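Local coordinates for protein succinyl-CoA ligase (ADP-forming) subunit alpha (Methanosaeta concilii, PDB 6HXI) that binds coenzyme A and carries a CoA-ligase family region and a citrate synthase-like C-terminal domain on one chain, within an eight-chain assembly, at residues S43-P48 with I63-Y68; A24-L29 with H54-G59; E472-E477 with L523-L528; K493-P498 with N535-V540. One frame throughout, in Å; residues are numbered along the deposited sequence.

Interaction 1: residues S43-P48 with I63-Y68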
# COMPACT_ATOMS: atom_id res chain seq x y z
N SER B 43 11.10 -4.14 -41.58
CA SER B 43 11.23 -5.42 -40.90
C SER B 43 11.47 -5.15 -39.40
O SER B 43 10.86 -5.82 -38.56
CB SER B 43 12.38 -6.23 -41.49
OG SER B 43 12.07 -6.73 -42.78
N ALA B 44 12.37 -4.18 -39.07
CA ALA B 44 12.68 -3.85 -37.67
C ALA B 44 13.18 -2.42 -37.48
O ALA B 44 13.62 -1.77 -38.43
CB ALA B 44 13.72 -4.83 -37.10
N ILE B 45 13.14 -1.97 -36.23
CA ILE B 45 13.69 -0.69 -35.82
C ILE B 45 14.96 -1.00 -35.05
O ILE B 45 15.00 -1.99 -34.32
CB ILE B 45 12.68 0.11 -34.97
CG1 ILE B 45 11.38 0.35 -35.76
CG2 ILE B 45 13.27 1.43 -34.46
CD1 ILE B 45 10.19 0.16 -34.94
N ILE B 46 16.00 -0.18 -35.22
CA ILE B 46 17.21 -0.37 -34.45
C ILE B 46 17.25 0.81 -33.47
O ILE B 46 17.28 1.97 -33.89
CB ILE B 46 18.50 -0.56 -35.32
CG1 ILE B 46 18.29 -1.69 -36.38
CG2 ILE B 46 19.70 -0.89 -34.42
CD1 ILE B 46 19.21 -1.64 -37.54
N ASN B 47 17.09 0.52 -32.18
CA ASN B 47 17.07 1.51 -31.12
C ASN B 47 18.26 1.22 -30.18
O ASN B 47 18.22 0.25 -29.41
CB ASN B 47 15.73 1.49 -30.39
CG ASN B 47 15.53 2.61 -29.38
OD1 ASN B 47 16.45 3.34 -29.02
ND2 ASN B 47 14.32 2.74 -28.89
N PRO B 48 19.31 2.07 -30.23
CA PRO B 48 20.51 1.79 -29.41
C PRO B 48 20.30 1.82 -27.90
O PRO B 48 21.10 1.25 -27.15
CB PRO B 48 21.53 2.81 -29.88
CG PRO B 48 20.77 3.78 -30.67
CD PRO B 48 19.49 3.24 -31.11
N ILE B 63 -0.32 -2.31 -35.79
CA ILE B 63 0.61 -3.43 -35.98
C ILE B 63 1.81 -3.32 -35.05
O ILE B 63 2.06 -2.24 -34.53
CB ILE B 63 1.03 -3.63 -37.48
CG1 ILE B 63 1.82 -2.43 -38.04
CG2 ILE B 63 -0.18 -4.00 -38.37
CD1 ILE B 63 2.82 -2.79 -39.13
N ILE B 64 2.54 -4.41 -34.86
CA ILE B 64 3.72 -4.43 -33.99
C ILE B 64 4.98 -4.59 -34.82
O ILE B 64 5.09 -5.51 -35.61
CB ILE B 64 3.59 -5.51 -32.85
CG1 ILE B 64 2.36 -5.29 -31.92
CG2 ILE B 64 4.86 -5.69 -32.03
CD1 ILE B 64 2.08 -3.89 -31.42
N LEU B 65 5.96 -3.74 -34.59
CA LEU B 65 7.27 -3.87 -35.22
C LEU B 65 8.29 -4.25 -34.16
O LEU B 65 8.27 -3.65 -33.08
CB LEU B 65 7.72 -2.60 -35.95
CG LEU B 65 6.87 -2.18 -37.16
CD1 LEU B 65 7.40 -0.93 -37.76
CD2 LEU B 65 6.77 -3.31 -38.19
N PRO B 66 9.17 -5.23 -34.45
CA PRO B 66 10.23 -5.58 -33.49
C PRO B 66 11.30 -4.49 -33.44
O PRO B 66 11.49 -3.74 -34.40
CB PRO B 66 10.76 -6.91 -33.99
CG PRO B 66 10.44 -6.91 -35.44
CD PRO B 66 9.28 -6.03 -35.69
N MET B 67 11.99 -4.37 -32.30
CA MET B 67 12.95 -3.31 -32.07
C MET B 67 14.20 -3.89 -31.42
O MET B 67 14.11 -4.54 -30.38
CB MET B 67 12.24 -2.22 -31.24
CG MET B 67 13.00 -0.94 -31.12
SD MET B 67 11.91 0.34 -30.44
CE MET B 67 11.82 -0.13 -28.74
N TYR B 68 15.36 -3.73 -32.11
CA TYR B 68 16.67 -4.28 -31.75
C TYR B 68 17.65 -3.24 -31.30
O TYR B 68 17.62 -2.14 -31.82
CB TYR B 68 17.26 -5.09 -32.94
CG TYR B 68 16.46 -6.34 -33.24
CD1 TYR B 68 15.34 -6.29 -34.06
CD2 TYR B 68 16.78 -7.56 -32.65
CE1 TYR B 68 14.57 -7.42 -34.30
CE2 TYR B 68 16.02 -8.70 -32.89
CZ TYR B 68 14.91 -8.62 -33.71
OH TYR B 68 14.16 -9.73 -33.96

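Interaction 2: residues A24-L29 with H54-G59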
# COMPACT_ATOMS: atom_id res chain seq x y z
N ALA B 24 8.69 9.27 -38.77
CA ALA B 24 9.30 8.76 -40.00
C ALA B 24 8.85 7.31 -40.22
O ALA B 24 8.47 6.95 -41.33
CB ALA B 24 10.82 8.82 -39.86
N ILE B 25 8.84 6.48 -39.14
CA ILE B 25 8.36 5.11 -39.19
C ILE B 25 6.91 5.11 -39.69
O ILE B 25 6.61 4.40 -40.66
CB ILE B 25 8.51 4.38 -37.82
CG1 ILE B 25 9.99 4.09 -37.51
CG2 ILE B 25 7.70 3.09 -37.80
CD1 ILE B 25 10.32 4.01 -35.96
N GLN B 26 6.04 5.94 -39.05
CA GLN B 26 4.64 6.05 -39.45
C GLN B 26 4.47 6.50 -40.92
O GLN B 26 3.59 5.97 -41.61
CB GLN B 26 3.82 6.95 -38.49
CG GLN B 26 2.30 6.85 -38.74
CD GLN B 26 1.79 5.44 -38.58
OE1 GLN B 26 1.64 4.92 -37.47
NE2 GLN B 26 1.55 4.75 -39.69
N ARG B 27 5.30 7.43 -41.40
CA ARG B 27 5.26 7.94 -42.78
C ARG B 27 5.53 6.82 -43.76
O ARG B 27 4.80 6.68 -44.75
CB ARG B 27 6.25 9.10 -42.98
CG ARG B 27 5.80 10.37 -42.28
CD ARG B 27 6.43 11.59 -42.86
NE ARG B 27 5.73 12.78 -42.40
CZ ARG B 27 6.19 13.59 -41.45
NH1 ARG B 27 5.49 14.66 -41.09
NH2 ARG B 27 7.34 13.33 -40.85
N MET B 28 6.56 5.98 -43.48
CA MET B 28 6.90 4.85 -44.34
C MET B 28 5.72 3.87 -44.44
O MET B 28 5.30 3.52 -45.54
CB MET B 28 8.19 4.16 -43.86
CG MET B 28 9.42 4.96 -44.17
SD MET B 28 10.96 4.24 -43.56
CE MET B 28 11.15 2.87 -44.68
N LEU B 29 5.15 3.49 -43.28
CA LEU B 29 4.02 2.56 -43.22
C LEU B 29 2.79 3.11 -43.93
O LEU B 29 2.10 2.36 -44.63
CB LEU B 29 3.67 2.21 -41.76
CG LEU B 29 4.73 1.43 -41.02
CD1 LEU B 29 4.43 1.39 -39.52
CD2 LEU B 29 4.86 0.03 -41.58
N HIS B 54 7.49 -1.83 -31.04
CA HIS B 54 6.99 -0.53 -31.40
C HIS B 54 5.65 -0.73 -32.09
O HIS B 54 5.53 -1.55 -32.98
CB HIS B 54 7.97 0.21 -32.30
CG HIS B 54 7.42 1.49 -32.88
ND1 HIS B 54 7.19 2.61 -32.10
CD2 HIS B 54 7.04 1.76 -34.16
CE1 HIS B 54 6.69 3.53 -32.92
NE2 HIS B 54 6.58 3.06 -34.17
N LYS B 55 4.64 -0.00 -31.66
CA LYS B 55 3.31 -0.08 -32.26
C LYS B 55 3.07 1.12 -33.18
O LYS B 55 3.33 2.25 -32.81
CB LYS B 55 2.25 -0.17 -31.14
CG LYS B 55 0.81 -0.28 -31.64
CD LYS B 55 -0.17 -0.71 -30.52
CE LYS B 55 -0.19 0.20 -29.33
NZ LYS B 55 -0.41 1.61 -29.71
N ALA B 56 2.57 0.86 -34.38
CA ALA B 56 2.26 1.86 -35.38
C ALA B 56 0.98 1.45 -36.11
O ALA B 56 0.47 0.34 -35.90
CB ALA B 56 3.41 1.98 -36.37
N PHE B 57 0.49 2.31 -37.00
CA PHE B 57 -0.69 2.03 -37.81
C PHE B 57 -0.34 1.45 -39.17
O PHE B 57 0.64 1.84 -39.80
CB PHE B 57 -1.46 3.33 -38.09
CG PHE B 57 -2.37 3.82 -37.00
CD1 PHE B 57 -3.51 3.11 -36.65
CD2 PHE B 57 -2.09 5.00 -36.32
CE1 PHE B 57 -4.38 3.59 -35.67
CE2 PHE B 57 -2.95 5.47 -35.34
CZ PHE B 57 -4.09 4.76 -35.02
N TRP B 58 -1.26 0.60 -39.67
CA TRP B 58 -1.33 0.05 -41.02
C TRP B 58 -2.75 0.46 -41.44
O TRP B 58 -3.71 -0.25 -41.17
CB TRP B 58 -1.18 -1.48 -41.01
CG TRP B 58 -1.21 -2.07 -42.38
CD1 TRP B 58 -2.23 -2.75 -42.97
CD2 TRP B 58 -0.18 -1.96 -43.38
NE1 TRP B 58 -1.90 -3.11 -44.25
CE2 TRP B 58 -0.63 -2.65 -44.53
CE3 TRP B 58 1.09 -1.38 -43.40
CZ2 TRP B 58 0.14 -2.76 -45.68
CZ3 TRP B 58 1.87 -1.51 -44.54
CH2 TRP B 58 1.39 -2.17 -45.67
N GLY B 59 -2.88 1.68 -41.93
CA GLY B 59 -4.17 2.27 -42.26
C GLY B 59 -4.82 2.74 -40.97
O GLY B 59 -4.38 3.72 -40.37

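Interaction 3: residues E472-E477 with L523-L528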
# COMPACT_ATOMS: atom_id res chain seq x y z
N GLU B 472 -20.01 20.47 30.71
CA GLU B 472 -20.57 19.48 31.65
C GLU B 472 -21.55 18.55 30.95
O GLU B 472 -21.48 17.34 31.15
CB GLU B 472 -21.27 20.16 32.86
CG GLU B 472 -20.49 21.28 33.53
CD GLU B 472 -20.47 22.62 32.81
OE1 GLU B 472 -21.56 23.20 32.61
OE2 GLU B 472 -19.37 23.07 32.43
N GLN B 473 -22.42 19.11 30.09
CA GLN B 473 -23.40 18.37 29.29
C GLN B 473 -22.74 17.47 28.28
O GLN B 473 -23.22 16.36 28.08
CB GLN B 473 -24.41 19.32 28.61
CG GLN B 473 -25.36 20.01 29.59
CD GLN B 473 -26.37 20.87 28.89
OE1 GLN B 473 -26.05 21.92 28.30
NE2 GLN B 473 -27.64 20.46 28.95
N PHE B 474 -21.64 17.93 27.65
CA PHE B 474 -20.87 17.15 26.68
C PHE B 474 -20.21 15.97 27.39
O PHE B 474 -20.35 14.83 26.94
CB PHE B 474 -19.82 18.03 25.97
CG PHE B 474 -18.80 17.31 25.09
CD1 PHE B 474 -19.21 16.40 24.11
CD2 PHE B 474 -17.44 17.62 25.18
CE1 PHE B 474 -18.29 15.81 23.25
CE2 PHE B 474 -16.52 17.01 24.32
CZ PHE B 474 -16.96 16.12 23.35
N VAL B 475 -19.53 16.25 28.52
CA VAL B 475 -18.88 15.22 29.35
C VAL B 475 -19.94 14.18 29.76
O VAL B 475 -19.74 12.99 29.52
CB VAL B 475 -18.08 15.84 30.53
CG1 VAL B 475 -17.58 14.79 31.53
CG2 VAL B 475 -16.91 16.68 30.01
N GLY B 476 -21.09 14.66 30.25
CA GLY B 476 -22.22 13.82 30.65
C GLY B 476 -22.81 12.98 29.53
O GLY B 476 -23.01 11.78 29.71
N GLU B 477 -23.10 13.59 28.36
CA GLU B 477 -23.65 12.90 27.18
C GLU B 477 -22.76 11.73 26.71
O GLU B 477 -23.25 10.63 26.44
CB GLU B 477 -23.88 13.92 26.02
CG GLU B 477 -24.33 13.28 24.72
CD GLU B 477 -24.15 14.10 23.46
OE1 GLU B 477 -23.37 13.66 22.58
OE2 GLU B 477 -24.83 15.14 23.32
N LEU B 523 -10.48 23.24 27.05
CA LEU B 523 -9.85 23.39 28.36
C LEU B 523 -10.89 23.36 29.49
O LEU B 523 -10.53 22.95 30.57
CB LEU B 523 -8.93 24.65 28.46
CG LEU B 523 -7.70 24.71 27.52
CD1 LEU B 523 -7.04 26.05 27.58
CD2 LEU B 523 -6.69 23.62 27.83
N GLN B 524 -12.15 23.79 29.24
CA GLN B 524 -13.25 23.71 30.22
C GLN B 524 -13.65 22.24 30.38
O GLN B 524 -13.90 21.81 31.50
CB GLN B 524 -14.49 24.53 29.78
CG GLN B 524 -14.37 26.03 30.00
CD GLN B 524 -15.62 26.76 29.53
OE1 GLN B 524 -15.83 27.00 28.32
NE2 GLN B 524 -16.48 27.15 30.46
N VAL B 525 -13.73 21.47 29.24
CA VAL B 525 -14.02 20.02 29.22
C VAL B 525 -12.92 19.26 30.01
O VAL B 525 -13.24 18.36 30.81
CB VAL B 525 -14.18 19.45 27.79
CG1 VAL B 525 -14.24 17.92 27.81
CG2 VAL B 525 -15.39 20.04 27.08
N GLU B 526 -11.63 19.63 29.76
CA GLU B 526 -10.45 19.05 30.42
C GLU B 526 -10.46 19.24 31.95
O GLU B 526 -10.04 18.34 32.68
CB GLU B 526 -9.17 19.61 29.79
CG GLU B 526 -7.89 18.89 30.19
CD GLU B 526 -6.65 19.74 30.03
OE1 GLU B 526 -6.73 20.98 30.23
OE2 GLU B 526 -5.58 19.18 29.68
N GLU B 527 -10.95 20.40 32.45
CA GLU B 527 -11.04 20.66 33.89
C GLU B 527 -11.98 19.67 34.52
O GLU B 527 -11.68 19.15 35.59
CB GLU B 527 -11.49 22.10 34.18
CG GLU B 527 -10.38 23.11 34.01
CD GLU B 527 -10.78 24.51 34.42
OE1 GLU B 527 -11.24 25.29 33.55
OE2 GLU B 527 -10.61 24.84 35.61
N LEU B 528 -13.08 19.34 33.82
CA LEU B 528 -14.05 18.34 34.25
C LEU B 528 -13.50 16.90 34.23
O LEU B 528 -13.74 16.15 35.18
CB LEU B 528 -15.33 18.45 33.42
CG LEU B 528 -16.11 19.75 33.62
CD1 LEU B 528 -17.06 19.95 32.53
CD2 LEU B 528 -16.86 19.74 34.96

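Interaction 4: residues K493-P498 with N535-V540. With COA (coenzyme A), chain G.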
# COMPACT_ATOMS: atom_id res chain seq x y z
N LYS B 493 1.22 10.80 31.50
CA LYS B 493 1.10 12.23 31.70
C LYS B 493 -0.22 12.62 32.38
O LYS B 493 -1.23 11.93 32.24
CB LYS B 493 1.34 13.00 30.38
CG LYS B 493 2.74 12.79 29.82
CD LYS B 493 3.83 13.23 30.79
CE LYS B 493 5.21 13.08 30.22
NZ LYS B 493 6.21 13.23 31.30
N SER B 494 -0.17 13.70 33.16
CA SER B 494 -1.28 14.17 33.99
C SER B 494 -1.23 15.67 34.15
O SER B 494 -0.43 16.32 33.48
CB SER B 494 -1.20 13.50 35.36
OG SER B 494 -0.06 13.96 36.07
N VAL B 495 -2.06 16.24 35.06
CA VAL B 495 -2.04 17.68 35.32
C VAL B 495 -0.71 18.15 35.94
O VAL B 495 -0.19 19.19 35.54
CB VAL B 495 -3.25 18.22 36.12
CG1 VAL B 495 -4.47 18.34 35.22
CG2 VAL B 495 -3.55 17.36 37.34
N LYS B 496 -0.17 17.37 36.89
CA LYS B 496 1.08 17.67 37.58
C LYS B 496 2.30 17.36 36.70
O LYS B 496 3.32 18.04 36.82
CB LYS B 496 1.15 16.92 38.94
CG LYS B 496 0.13 17.43 39.98
CD LYS B 496 0.04 16.52 41.23
CE LYS B 496 -1.04 15.45 41.16
NZ LYS B 496 -0.56 14.10 41.61
N ASN B 497 2.19 16.36 35.78
CA ASN B 497 3.25 15.95 34.84
C ASN B 497 2.72 16.05 33.36
O ASN B 497 2.25 15.05 32.81
CB ASN B 497 3.73 14.55 35.20
CG ASN B 497 4.86 14.00 34.36
OD1 ASN B 497 5.78 14.71 33.95
ND2 ASN B 497 4.82 12.70 34.13
N PRO B 498 2.75 17.24 32.72
CA PRO B 498 2.14 17.37 31.37
C PRO B 498 2.91 16.81 30.19
O PRO B 498 4.14 16.76 30.24
CB PRO B 498 1.94 18.89 31.21
CG PRO B 498 2.30 19.51 32.52
CD PRO B 498 3.20 18.55 33.23
N ASN B 535 -4.95 11.92 34.81
CA ASN B 535 -4.41 11.53 33.51
C ASN B 535 -5.43 11.76 32.39
O ASN B 535 -5.18 11.34 31.24
CB ASN B 535 -4.02 10.04 33.51
CG ASN B 535 -5.18 9.09 33.53
OD1 ASN B 535 -5.90 8.98 34.52
ND2 ASN B 535 -5.44 8.41 32.42
N LEU B 536 -6.60 12.38 32.70
CA LEU B 536 -7.61 12.63 31.65
C LEU B 536 -7.37 14.01 31.06
O LEU B 536 -8.25 14.89 31.06
CB LEU B 536 -9.06 12.42 32.16
CG LEU B 536 -9.45 10.99 32.54
CD1 LEU B 536 -10.90 10.92 32.93
CD2 LEU B 536 -9.13 10.01 31.45
N ILE B 537 -6.14 14.21 30.60
CA ILE B 537 -5.68 15.49 30.06
C ILE B 537 -6.01 15.53 28.60
O ILE B 537 -6.31 14.50 28.00
CB ILE B 537 -4.16 15.78 30.36
CG1 ILE B 537 -3.22 14.65 29.84
CG2 ILE B 537 -3.92 16.03 31.85
CD1 ILE B 537 -1.83 15.12 29.30
N LEU B 538 -5.94 16.71 28.02
CA LEU B 538 -6.12 16.91 26.60
C LEU B 538 -4.81 16.38 26.00
O LEU B 538 -3.73 16.87 26.34
CB LEU B 538 -6.30 18.40 26.34
CG LEU B 538 -6.91 18.85 25.03
CD1 LEU B 538 -8.30 18.19 24.78
CD2 LEU B 538 -6.98 20.37 24.99
N ASN B 539 -4.90 15.27 25.25
CA ASN B 539 -3.73 14.64 24.65
C ASN B 539 -3.33 15.36 23.31
O ASN B 539 -4.00 16.32 22.90
CB ASN B 539 -3.96 13.12 24.49
CG ASN B 539 -5.00 12.70 23.49
OD1 ASN B 539 -5.14 13.27 22.41
ND2 ASN B 539 -5.72 11.64 23.78
N VAL B 540 -2.24 14.90 22.66
CA VAL B 540 -1.68 15.48 21.42
C VAL B 540 -2.69 15.45 20.28
O VAL B 540 -2.83 16.47 19.60
CB VAL B 540 -0.30 14.86 20.99
CG1 VAL B 540 0.35 15.67 19.88
CG2 VAL B 540 0.64 14.83 22.18
N1A COA G . -12.92 10.64 28.25
C2A COA G . -13.84 10.95 29.18
N3A COA G . -14.01 10.40 30.39
C4A COA G . -13.15 9.39 30.60
C5A COA G . -12.16 8.96 29.74
C6A COA G . -12.03 9.66 28.52
N6A COA G . -11.07 9.42 27.63
N7A COA G . -11.53 7.83 30.24
C8A COA G . -12.13 7.62 31.38
N9A COA G . -13.13 8.52 31.67
C1B COA G . -14.01 8.54 32.83
C2B COA G . -14.81 7.26 33.07
O2B COA G . -15.98 7.22 32.25
C3B COA G . -15.15 7.43 34.56
O3B COA G . -16.26 8.33 34.76
P3B COA G . -17.22 8.27 36.03
O7A COA G . -16.36 8.32 37.24
O8A COA G . -18.13 9.45 35.90
O9A COA G . -18.04 6.98 35.87
C4B COA G . -13.95 8.19 35.13
O4B COA G . -13.24 8.73 34.00
C5B COA G . -13.01 7.36 35.98
O5B COA G . -12.79 6.11 35.30
P1A COA G . -12.75 4.69 36.11
O1A COA G . -12.14 3.58 35.35
O2A COA G . -14.11 4.35 36.71
O3A COA G . -11.78 5.21 37.27
P2A COA G . -10.90 4.65 38.47
O4A COA G . -9.54 4.34 37.99
O5A COA G . -10.86 5.78 39.48
O6A COA G . -11.65 3.34 39.06
CBP COA G . -12.20 2.60 41.32
CCP COA G . -12.64 3.42 40.10
CDP COA G . -13.31 2.70 42.38
CEP COA G . -11.98 1.12 40.95
CAP COA G . -10.88 3.20 41.87
OAP COA G . -10.95 4.61 41.96
C9P COA G . -10.37 2.63 43.19
O9P COA G . -9.75 1.57 43.20
N8P COA G . -10.62 3.36 44.29
C7P COA G . -10.28 2.90 45.63
C6P COA G . -11.51 2.66 46.47
C5P COA G . -11.17 2.29 47.89
O5P COA G . -10.14 2.69 48.42
N4P COA G . -12.04 1.49 48.51
C3P COA G . -11.81 0.95 49.84
C2P COA G . -10.91 -0.27 49.83
S1P COA G . -10.92 -0.90 51.53

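Interaction 1: residues S43-P48 with I63-Y68
Ile-45 lies beside Met-67, and Ile-46 beside Tyr-68, where strand 42-46 runs parallel to strand 61-68 in the mixed sheet of the N-terminal Rossmann-like domain. Three backbone hydrogen bonds form the seam. Ile-45 reaches across with both its polar atoms: its N donates to Pro-66 O at 3.0 Å, and its O receives Tyr-68 N at 2.8 Å. Beyond the end of the first strand, Asn-47 N carries the pairing on to Tyr-68 O at 2.7 Å, more bent than the other two, with 151° at the hydrogen. Between them sit CA-H...O contacts, such as Met-67 CA to Ile-45 O at 3.3 Å.

The side-chain contacts fall on two faces. On one, the CD1 end of Ile-45 meets Leu-65 CB at 3.8 Å, the two side chains crossing at about a right angle. Met-67 has CG anti to its backbone N (chi1 -169°), which carries the thioether chain slantwise across the side chains of Ile-45 and Asn-47, with CG 3.7 Å from Asn-47 CB and SD near the amide ND2. On the other face, Ala-44 CB abuts the edge of the Tyr-68 ring, 3.7 Å from CD1, and helix 71-77 packs on Tyr-68 and Ile-46.

The backbone bonds thus set the register and nonpolar groups pack on both faces; the amide of Asn-47 is used beyond the strand, its OD1 taking Ser-49 N.

Interaction 2: residues A24-L29 with H54-G59
Gln-26 reaches from helix 22-34 to strand 52-58, outermost of its sheet within this chain, and grips the backbone of Phe-57 twice. Its OE1 takes Phe-57 N at 2.9 Å, in the carbonyl plane and on a lone pair, with the N-H almost straight at 173°. Its NE2 gives a hydrogen to Phe-57 O at 3.1 Å; that oxygen lies in the plane of the Gln-26 amide, though NE2 stands tilted from the plane of the Phe-57 carbonyl. The bend at chi2 (59°) brings the amide round to the strand, and the two bonds together fix which way it is flipped.

Packing is tightest just beside this pair, where Leu-29 CD1 presses on Ala-56 CB at 3.4 Å, closer than carbons usually sit. Farther toward the start of the strand, Ile-25 puts CD1 over one face of the His-54 ring, whose ND1 is bonded to Tyr-20 OH, while Ile-25 CG2 is 3.8 Å from His-54 NE2.

The Trp-58 end is looser: Leu-29 CD2 stays 4.4 Å from Trp-58 CE3, and this partly exposed indole finds an edge-to-face partner in Tyr-33. Arg-350 of the third subunit packs against Gln-26 and Phe-57.

A side-chain amide thus stands in for a neighbouring strand at Phe-57, tying helix to sheet by polar bonds as well as buried hydrocarbon.

Interaction 3: residues E472-E477 with L523-L528
Val-475 and Val-525 meet where segments 472-477 and 523-528 come nearest, their side chains sliding past each other in opposite directions. The touching branches are Val-475 CG2 and Val-525 CG1, 3.7 Å apart. In Val-525 it is CG1 that stands anti to the backbone N (chi1 170°), leaving the other methyl, CG2, to turn to Phe-474.

That phenyl ring approaches at about a right angle to the valine, and presents its edge: Phe-474 CD2 is 3.7 Å from Val-525 CG2, which lies in the ring plane. The same ring has an edge-to-face partner in Phe-461, so helix 453-466 joins the packing through Phe-461, which also touches Val-525.

Leu-528, one turn beyond Val-525, covers the other flank. Its CD1 rests on the backbone of the first helix, 3.5 Å from Glu-472 N, and lies 4.1 Å from Val-475 CG2. Glu-472 is exposed, yet its CG, set beside the backbone N by chi1 (-47°), lies 3.8 Å from Leu-528 CD1, and the bend at chi2 turns OE2 back toward that methyl. No hydrogen bond links the two segments.

The axes of the two short segments approach to 9.6 Å and cross at -57°, a contact of valine and leucine methyls, a phenyl edge and the Glu-472 methylene. Such crossings belong to the all-helical citrate synthase fold, and here a bound coenzyme A lies about 6 Å from the side chain of Val-475.

Interaction 4: residues K493-P498 with N535-V540
Lys-493 O points at the CA of Asn-535, 3.4 Å away, in a CA-H...O contact, and although the two loops pass this close no conventional hydrogen bond joins them. What fills the join is Ile-537. Its CG1 takes the crowded position between backbone N and carbonyl carbon (chi1 56°), and this sends CG2 against the chain at Ser-494, 3.6 Å from Ser-494 C. CG2 also lies 4.1 Å from Val-495 CG1, while CD1 reaches Lys-493 CB at 4.0 Å.

Each loop is shaped from within. In the first, Ser-494 N donates to Asn-497 O at 2.8 Å, and Lys-493 NZ curls back to Asn-497 OD1 at 3.1 Å, from well to the side of the carbonyl and out of its plane. In the second, Leu-536 is the centre of an inverse gamma turn, and Asn-539 is the N-cap of helix 540-555, its OD1 taking Gly-542 N. Both loops lie in the citrate synthase-like domain, each leading into a helix.

The turn points Leu-536 away from the first loop and onto the ligand: its CD2 sits against the adenine of coenzyme A, 3.5 Å from N7A, and its CD1 is 3.4 Å from the ribose O4B. Polar ends lead elsewhere: Ser-494 OG bonds Glu-312 of the citrate lyase chain, Lys-493 NZ has its stronger partner in Glu-365 O of the second subunit, and Asn-535 ND2 bonds His-490 O.

From the N terminus, helix 22-34 comes first, and interaction 2 closes the loop from it to strand 52-58. Strand 42-46 lies inside that loop, but its partner 63-68 comes after, so interactions 1 and 2 cross. They touch through neighbouring strands 52-58 and 61-68, where Leu-65 N meets His-54 O, and so bind helix and sheet into one N-terminal domain. Far along the chain the pattern recurs: interaction 3 joins helices 471-480 and 517-530, and interaction 4 crosses it, joining the loops that lead into helices 500-512 and 540-555. Glu-526 OE2 to Leu-538 N connects these two. Neither of them touches interaction 1 or 2.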